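Local coordinates for protein putative succinylglutamate desuccinylase / aspartoacylase (Shewanella amazonensis, PDB 3FMC) that is a putative zinc-dependent hydrolase of the succinylglutamate desuccinylase/aspartoacylase family, probably acting on ester bonds, at residues Ala139-Asn144 / Leu154-Gln159. Sequence-based numbering, arbitrary orientation.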
ATOM      1  N   ALA C 139     -14.339  17.180 -24.528  1.00 18.66           N
ATOM      2  CA  ALA C 139     -14.833  16.074 -25.337  1.00 16.93           C
ATOM      3  C   ALA C 139     -13.742  15.592 -26.276  1.00 19.73           C
ATOM      4  O   ALA C 139     -13.540  14.404 -26.433  1.00 21.89           O
ATOM      5  CB  ALA C 139     -16.082  16.500 -26.121  1.00 19.68           C
ATOM      6  N   ARG C 140     -13.039  16.513 -26.917  1.00 20.30           N
ATOM      7  CA  ARG C 140     -11.990  16.163 -27.841  1.00 21.99           C
ATOM      8  C   ARG C 140     -10.875  15.388 -27.123  1.00 22.95           C
ATOM      9  O   ARG C 140     -10.316  14.424 -27.651  1.00 20.52           O
ATOM     10  CB  ARG C 140     -11.445  17.448 -28.492  1.00 21.88           C
ATOM     11  CG  ARG C 140     -10.262  17.216 -29.433  1.00 32.57           C
ATOM     12  CD  ARG C 140      -9.885  18.462 -30.252  1.00 33.54           C
ATOM     13  NE  ARG C 140      -9.072  19.426 -29.510  1.00 46.04           N
ATOM     14  CZ  ARG C 140      -7.773  19.281 -29.266  1.00 48.46           C
ATOM     15  NH1 ARG C 140      -7.113  18.194 -29.665  1.00 55.08           N
ATOM     16  NH2 ARG C 140      -7.126  20.225 -28.595  1.00 53.53           N
ATOM     17  N   ARG C 141     -10.554  15.821 -25.915  1.00 21.71           N
ATOM     18  CA  ARG C 141      -9.520  15.176 -25.118  1.00 21.06           C
ATOM     19  C   ARG C 141      -9.818  13.702 -24.816  1.00 19.04           C
ATOM     20  O   ARG C 141      -8.927  12.857 -24.846  1.00 20.44           O
ATOM     21  CB  ARG C 141      -9.390  15.912 -23.773  1.00 20.49           C
ATOM     22  CG  ARG C 141      -8.177  15.520 -23.005  1.00 20.10           C
ATOM     23  CD  ARG C 141      -6.935  16.078 -23.664  1.00 28.77           C
ATOM     24  NE  ARG C 141      -5.832  15.879 -22.771  1.00 22.09           N
ATOM     25  CZ  ARG C 141      -4.621  16.366 -22.912  1.00 26.43           C
ATOM     26  NH1 ARG C 141      -4.286  17.082 -23.981  1.00 29.95           N
ATOM     27  NH2 ARG C 141      -3.726  16.078 -21.992  1.00 29.36           N
ATOM     28  N   LEU C 142     -11.064  13.411 -24.455  1.00 20.43           N
ATOM     29  CA  LEU C 142     -11.486  12.058 -24.149  1.00 21.49           C
ATOM     30  C   LEU C 142     -11.654  11.171 -25.372  1.00 23.80           C
ATOM     31  O   LEU C 142     -11.756   9.949 -25.226  1.00 24.86           O
ATOM     32  CB  LEU C 142     -12.792  12.054 -23.362  1.00 21.46           C
ATOM     33  CG  LEU C 142     -12.728  12.721 -21.979  1.00 21.84           C
ATOM     34  CD1 LEU C 142     -14.026  12.541 -21.221  1.00 21.73           C
ATOM     35  CD2 LEU C 142     -11.567  12.154 -21.148  1.00 23.25           C
ATOM     36  N   ASN C 143     -11.699  11.774 -26.559  1.00 22.81           N
ATOM     37  CA  ASN C 143     -11.892  11.039 -27.801  1.00 24.95           C
ATOM     38  C   ASN C 143     -10.507  10.945 -28.428  1.00 26.76           C
ATOM     39  O   ASN C 143     -10.089  11.799 -29.189  1.00 32.04           O
ATOM     40  CB  ASN C 143     -12.883  11.781 -28.700  1.00 25.72           C
ATOM     41  CG  ASN C 143     -13.166  11.017 -30.001  1.00 30.86           C
ATOM     42  OD1 ASN C 143     -13.143   9.801 -30.008  1.00 38.39           O
ATOM     43  ND2 ASN C 143     -13.413  11.729 -31.088  1.00 34.20           N
ATOM     44  N   ASN C 144      -9.765   9.937 -28.031  1.00 28.36           N
ATOM     45  CA  ASN C 144      -8.367   9.766 -28.440  1.00 27.44           C
ATOM     46  C   ASN C 144      -8.157   8.285 -28.535  1.00 26.32           C
ATOM     47  O   ASN C 144      -8.394   7.582 -27.563  1.00 23.73           O
ATOM     48  CB  ASN C 144      -7.443  10.406 -27.397  1.00 30.35           C
ATOM     49  CG  ASN C 144      -5.965  10.201 -27.681  1.00 33.45           C
ATOM     50  OD1 ASN C 144      -5.579   9.416 -28.542  1.00 27.53           O
ATOM     51  ND2 ASN C 144      -5.126  10.877 -26.904  1.00 35.66           N
ATOM     52  N   LEU C 154     -11.400  10.882 -15.234  1.00 12.89           N
ATOM     53  CA  LEU C 154     -12.248  11.401 -14.167  1.00 13.46           C
ATOM     54  C   LEU C 154     -12.260  12.910 -14.141  1.00 12.86           C
ATOM     55  O   LEU C 154     -13.332  13.531 -14.140  1.00 12.81           O
ATOM     56  CB  LEU C 154     -11.776  10.886 -12.808  1.00 12.44           C
ATOM     57  CG  LEU C 154     -12.395  11.476 -11.536  1.00 13.65           C
ATOM     58  CD1 LEU C 154     -13.874  11.136 -11.384  1.00 10.70           C
ATOM     59  CD2 LEU C 154     -11.586  11.097 -10.252  1.00 14.96           C
ATOM     60  N   ALA C 155     -11.074  13.499 -14.103  1.00 13.67           N
ATOM     61  CA  ALA C 155     -10.937  14.937 -13.981  1.00 14.91           C
ATOM     62  C   ALA C 155     -11.592  15.693 -15.118  1.00 14.43           C
ATOM     63  O   ALA C 155     -12.275  16.703 -14.882  1.00 13.33           O
ATOM     64  CB  ALA C 155      -9.487  15.325 -13.856  1.00 13.95           C
ATOM     65  N   VAL C 156     -11.396  15.205 -16.341  1.00 14.89           N
ATOM     66  CA  VAL C 156     -11.938  15.853 -17.526  1.00 14.65           C
ATOM     67  C   VAL C 156     -13.480  15.741 -17.541  1.00 13.85           C
ATOM     68  O   VAL C 156     -14.155  16.689 -17.936  1.00 13.93           O
ATOM     69  CB  VAL C 156     -11.243  15.368 -18.846  1.00 16.35           C
ATOM     70  CG1 VAL C 156     -11.929  15.962 -20.049  1.00 18.07           C
ATOM     71  CG2 VAL C 156      -9.755  15.715 -18.840  1.00 15.38           C
ATOM     72  N   THR C 157     -14.031  14.637 -17.023  1.00 13.53           N
ATOM     73  CA  THR C 157     -15.497  14.462 -16.922  1.00 13.93           C
ATOM     74  C   THR C 157     -16.077  15.472 -15.913  1.00 16.64           C
ATOM     75  O   THR C 157     -17.084  16.160 -16.207  1.00 15.71           O
ATOM     76  CB  THR C 157     -15.883  13.001 -16.578  1.00 13.49           C
ATOM     77  OG1 THR C 157     -15.324  12.132 -17.592  1.00 13.72           O
ATOM     78  CG2 THR C 157     -17.393  12.818 -16.422  1.00 16.50           C
ATOM     79  N   LEU C 158     -15.424  15.598 -14.747  1.00 13.92           N
ATOM     80  CA  LEU C 158     -15.823  16.610 -13.748  1.00 13.02           C
ATOM     81  C   LEU C 158     -15.709  18.015 -14.304  1.00 13.21           C
ATOM     82  O   LEU C 158     -16.611  18.834 -14.137  1.00 15.36           O
ATOM     83  CB  LEU C 158     -14.928  16.497 -12.506  1.00 13.45           C
ATOM     84  CG  LEU C 158     -15.064  15.184 -11.705  1.00 12.45           C
ATOM     85  CD1 LEU C 158     -14.003  15.047 -10.618  1.00 11.93           C
ATOM     86  CD2 LEU C 158     -16.436  15.082 -11.118  1.00 12.80           C
ATOM     87  N   GLN C 159     -14.613  18.259 -15.014  1.00 13.95           N
ATOM     88  CA  GLN C 159     -14.281  19.562 -15.572  1.00 14.00           C
ATOM     89  C   GLN C 159     -15.297  20.030 -16.570  1.00 16.01           C
ATOM     90  O   GLN C 159     -15.671  21.199 -16.587  1.00 17.29           O
ATOM     91  CB  GLN C 159     -12.883  19.529 -16.164  1.00 13.07           C
ATOM     92  CG  GLN C 159     -12.331  20.921 -16.564  1.00 13.47           C
ATOM     93  CD  GLN C 159     -10.909  20.869 -16.985  1.00 13.02           C
ATOM     94  OE1 GLN C 159     -10.142  20.004 -16.524  1.00 15.47           O
ATOM     95  NE2 GLN C 159     -10.494  21.826 -17.835  1.00 14.10           N
TER
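L142 lies against V156 where two successive helices, 123-142 and 150-163, pack together in the succinylglutamate desuccinylase/aspartoacylase catalytic domain, whose family belongs to the zinc-exopeptidase clan. The contact is apolar and small, burying 163 Å² in all. The two side chains overlap side by side, L142 running toward helix 150-163 and V156 back toward helix 123-142. CG of L142 is anti to the carbonyl carbon (chi1 -63°), which carries both methyls across to V156 and T157. This CG sits 3.9 Å from CG1 of V156. CD2 of L142 packs against both CB and CG1 of V156, each at 4.0 Å, and CD1 turns to T157. V156 holds CG1 anti to its own backbone N (chi1 174°), which turns this methyl to L142 and leaves CG2 for the R141 side. There CG of R141 comes no closer than 4.5 Å to CG2 of V156. NE of R141 is hydrogen-bonded to NE2 of H152. An alanine in place of L142 would lack both methyls and would probably leave CG1 of V156 and OG1 of T157 without their apolar neighbour. On the other face of helix 150-163, L158 packs on strand 36-40. T157 touches strand 4-13, and its side chain lies roughly perpendicular to that of L142. Its OG1 is hydrogen-bonded to the carbonyl O of R153, and CD1 of L142 lies 3.9 Å from that same OG1 of T157.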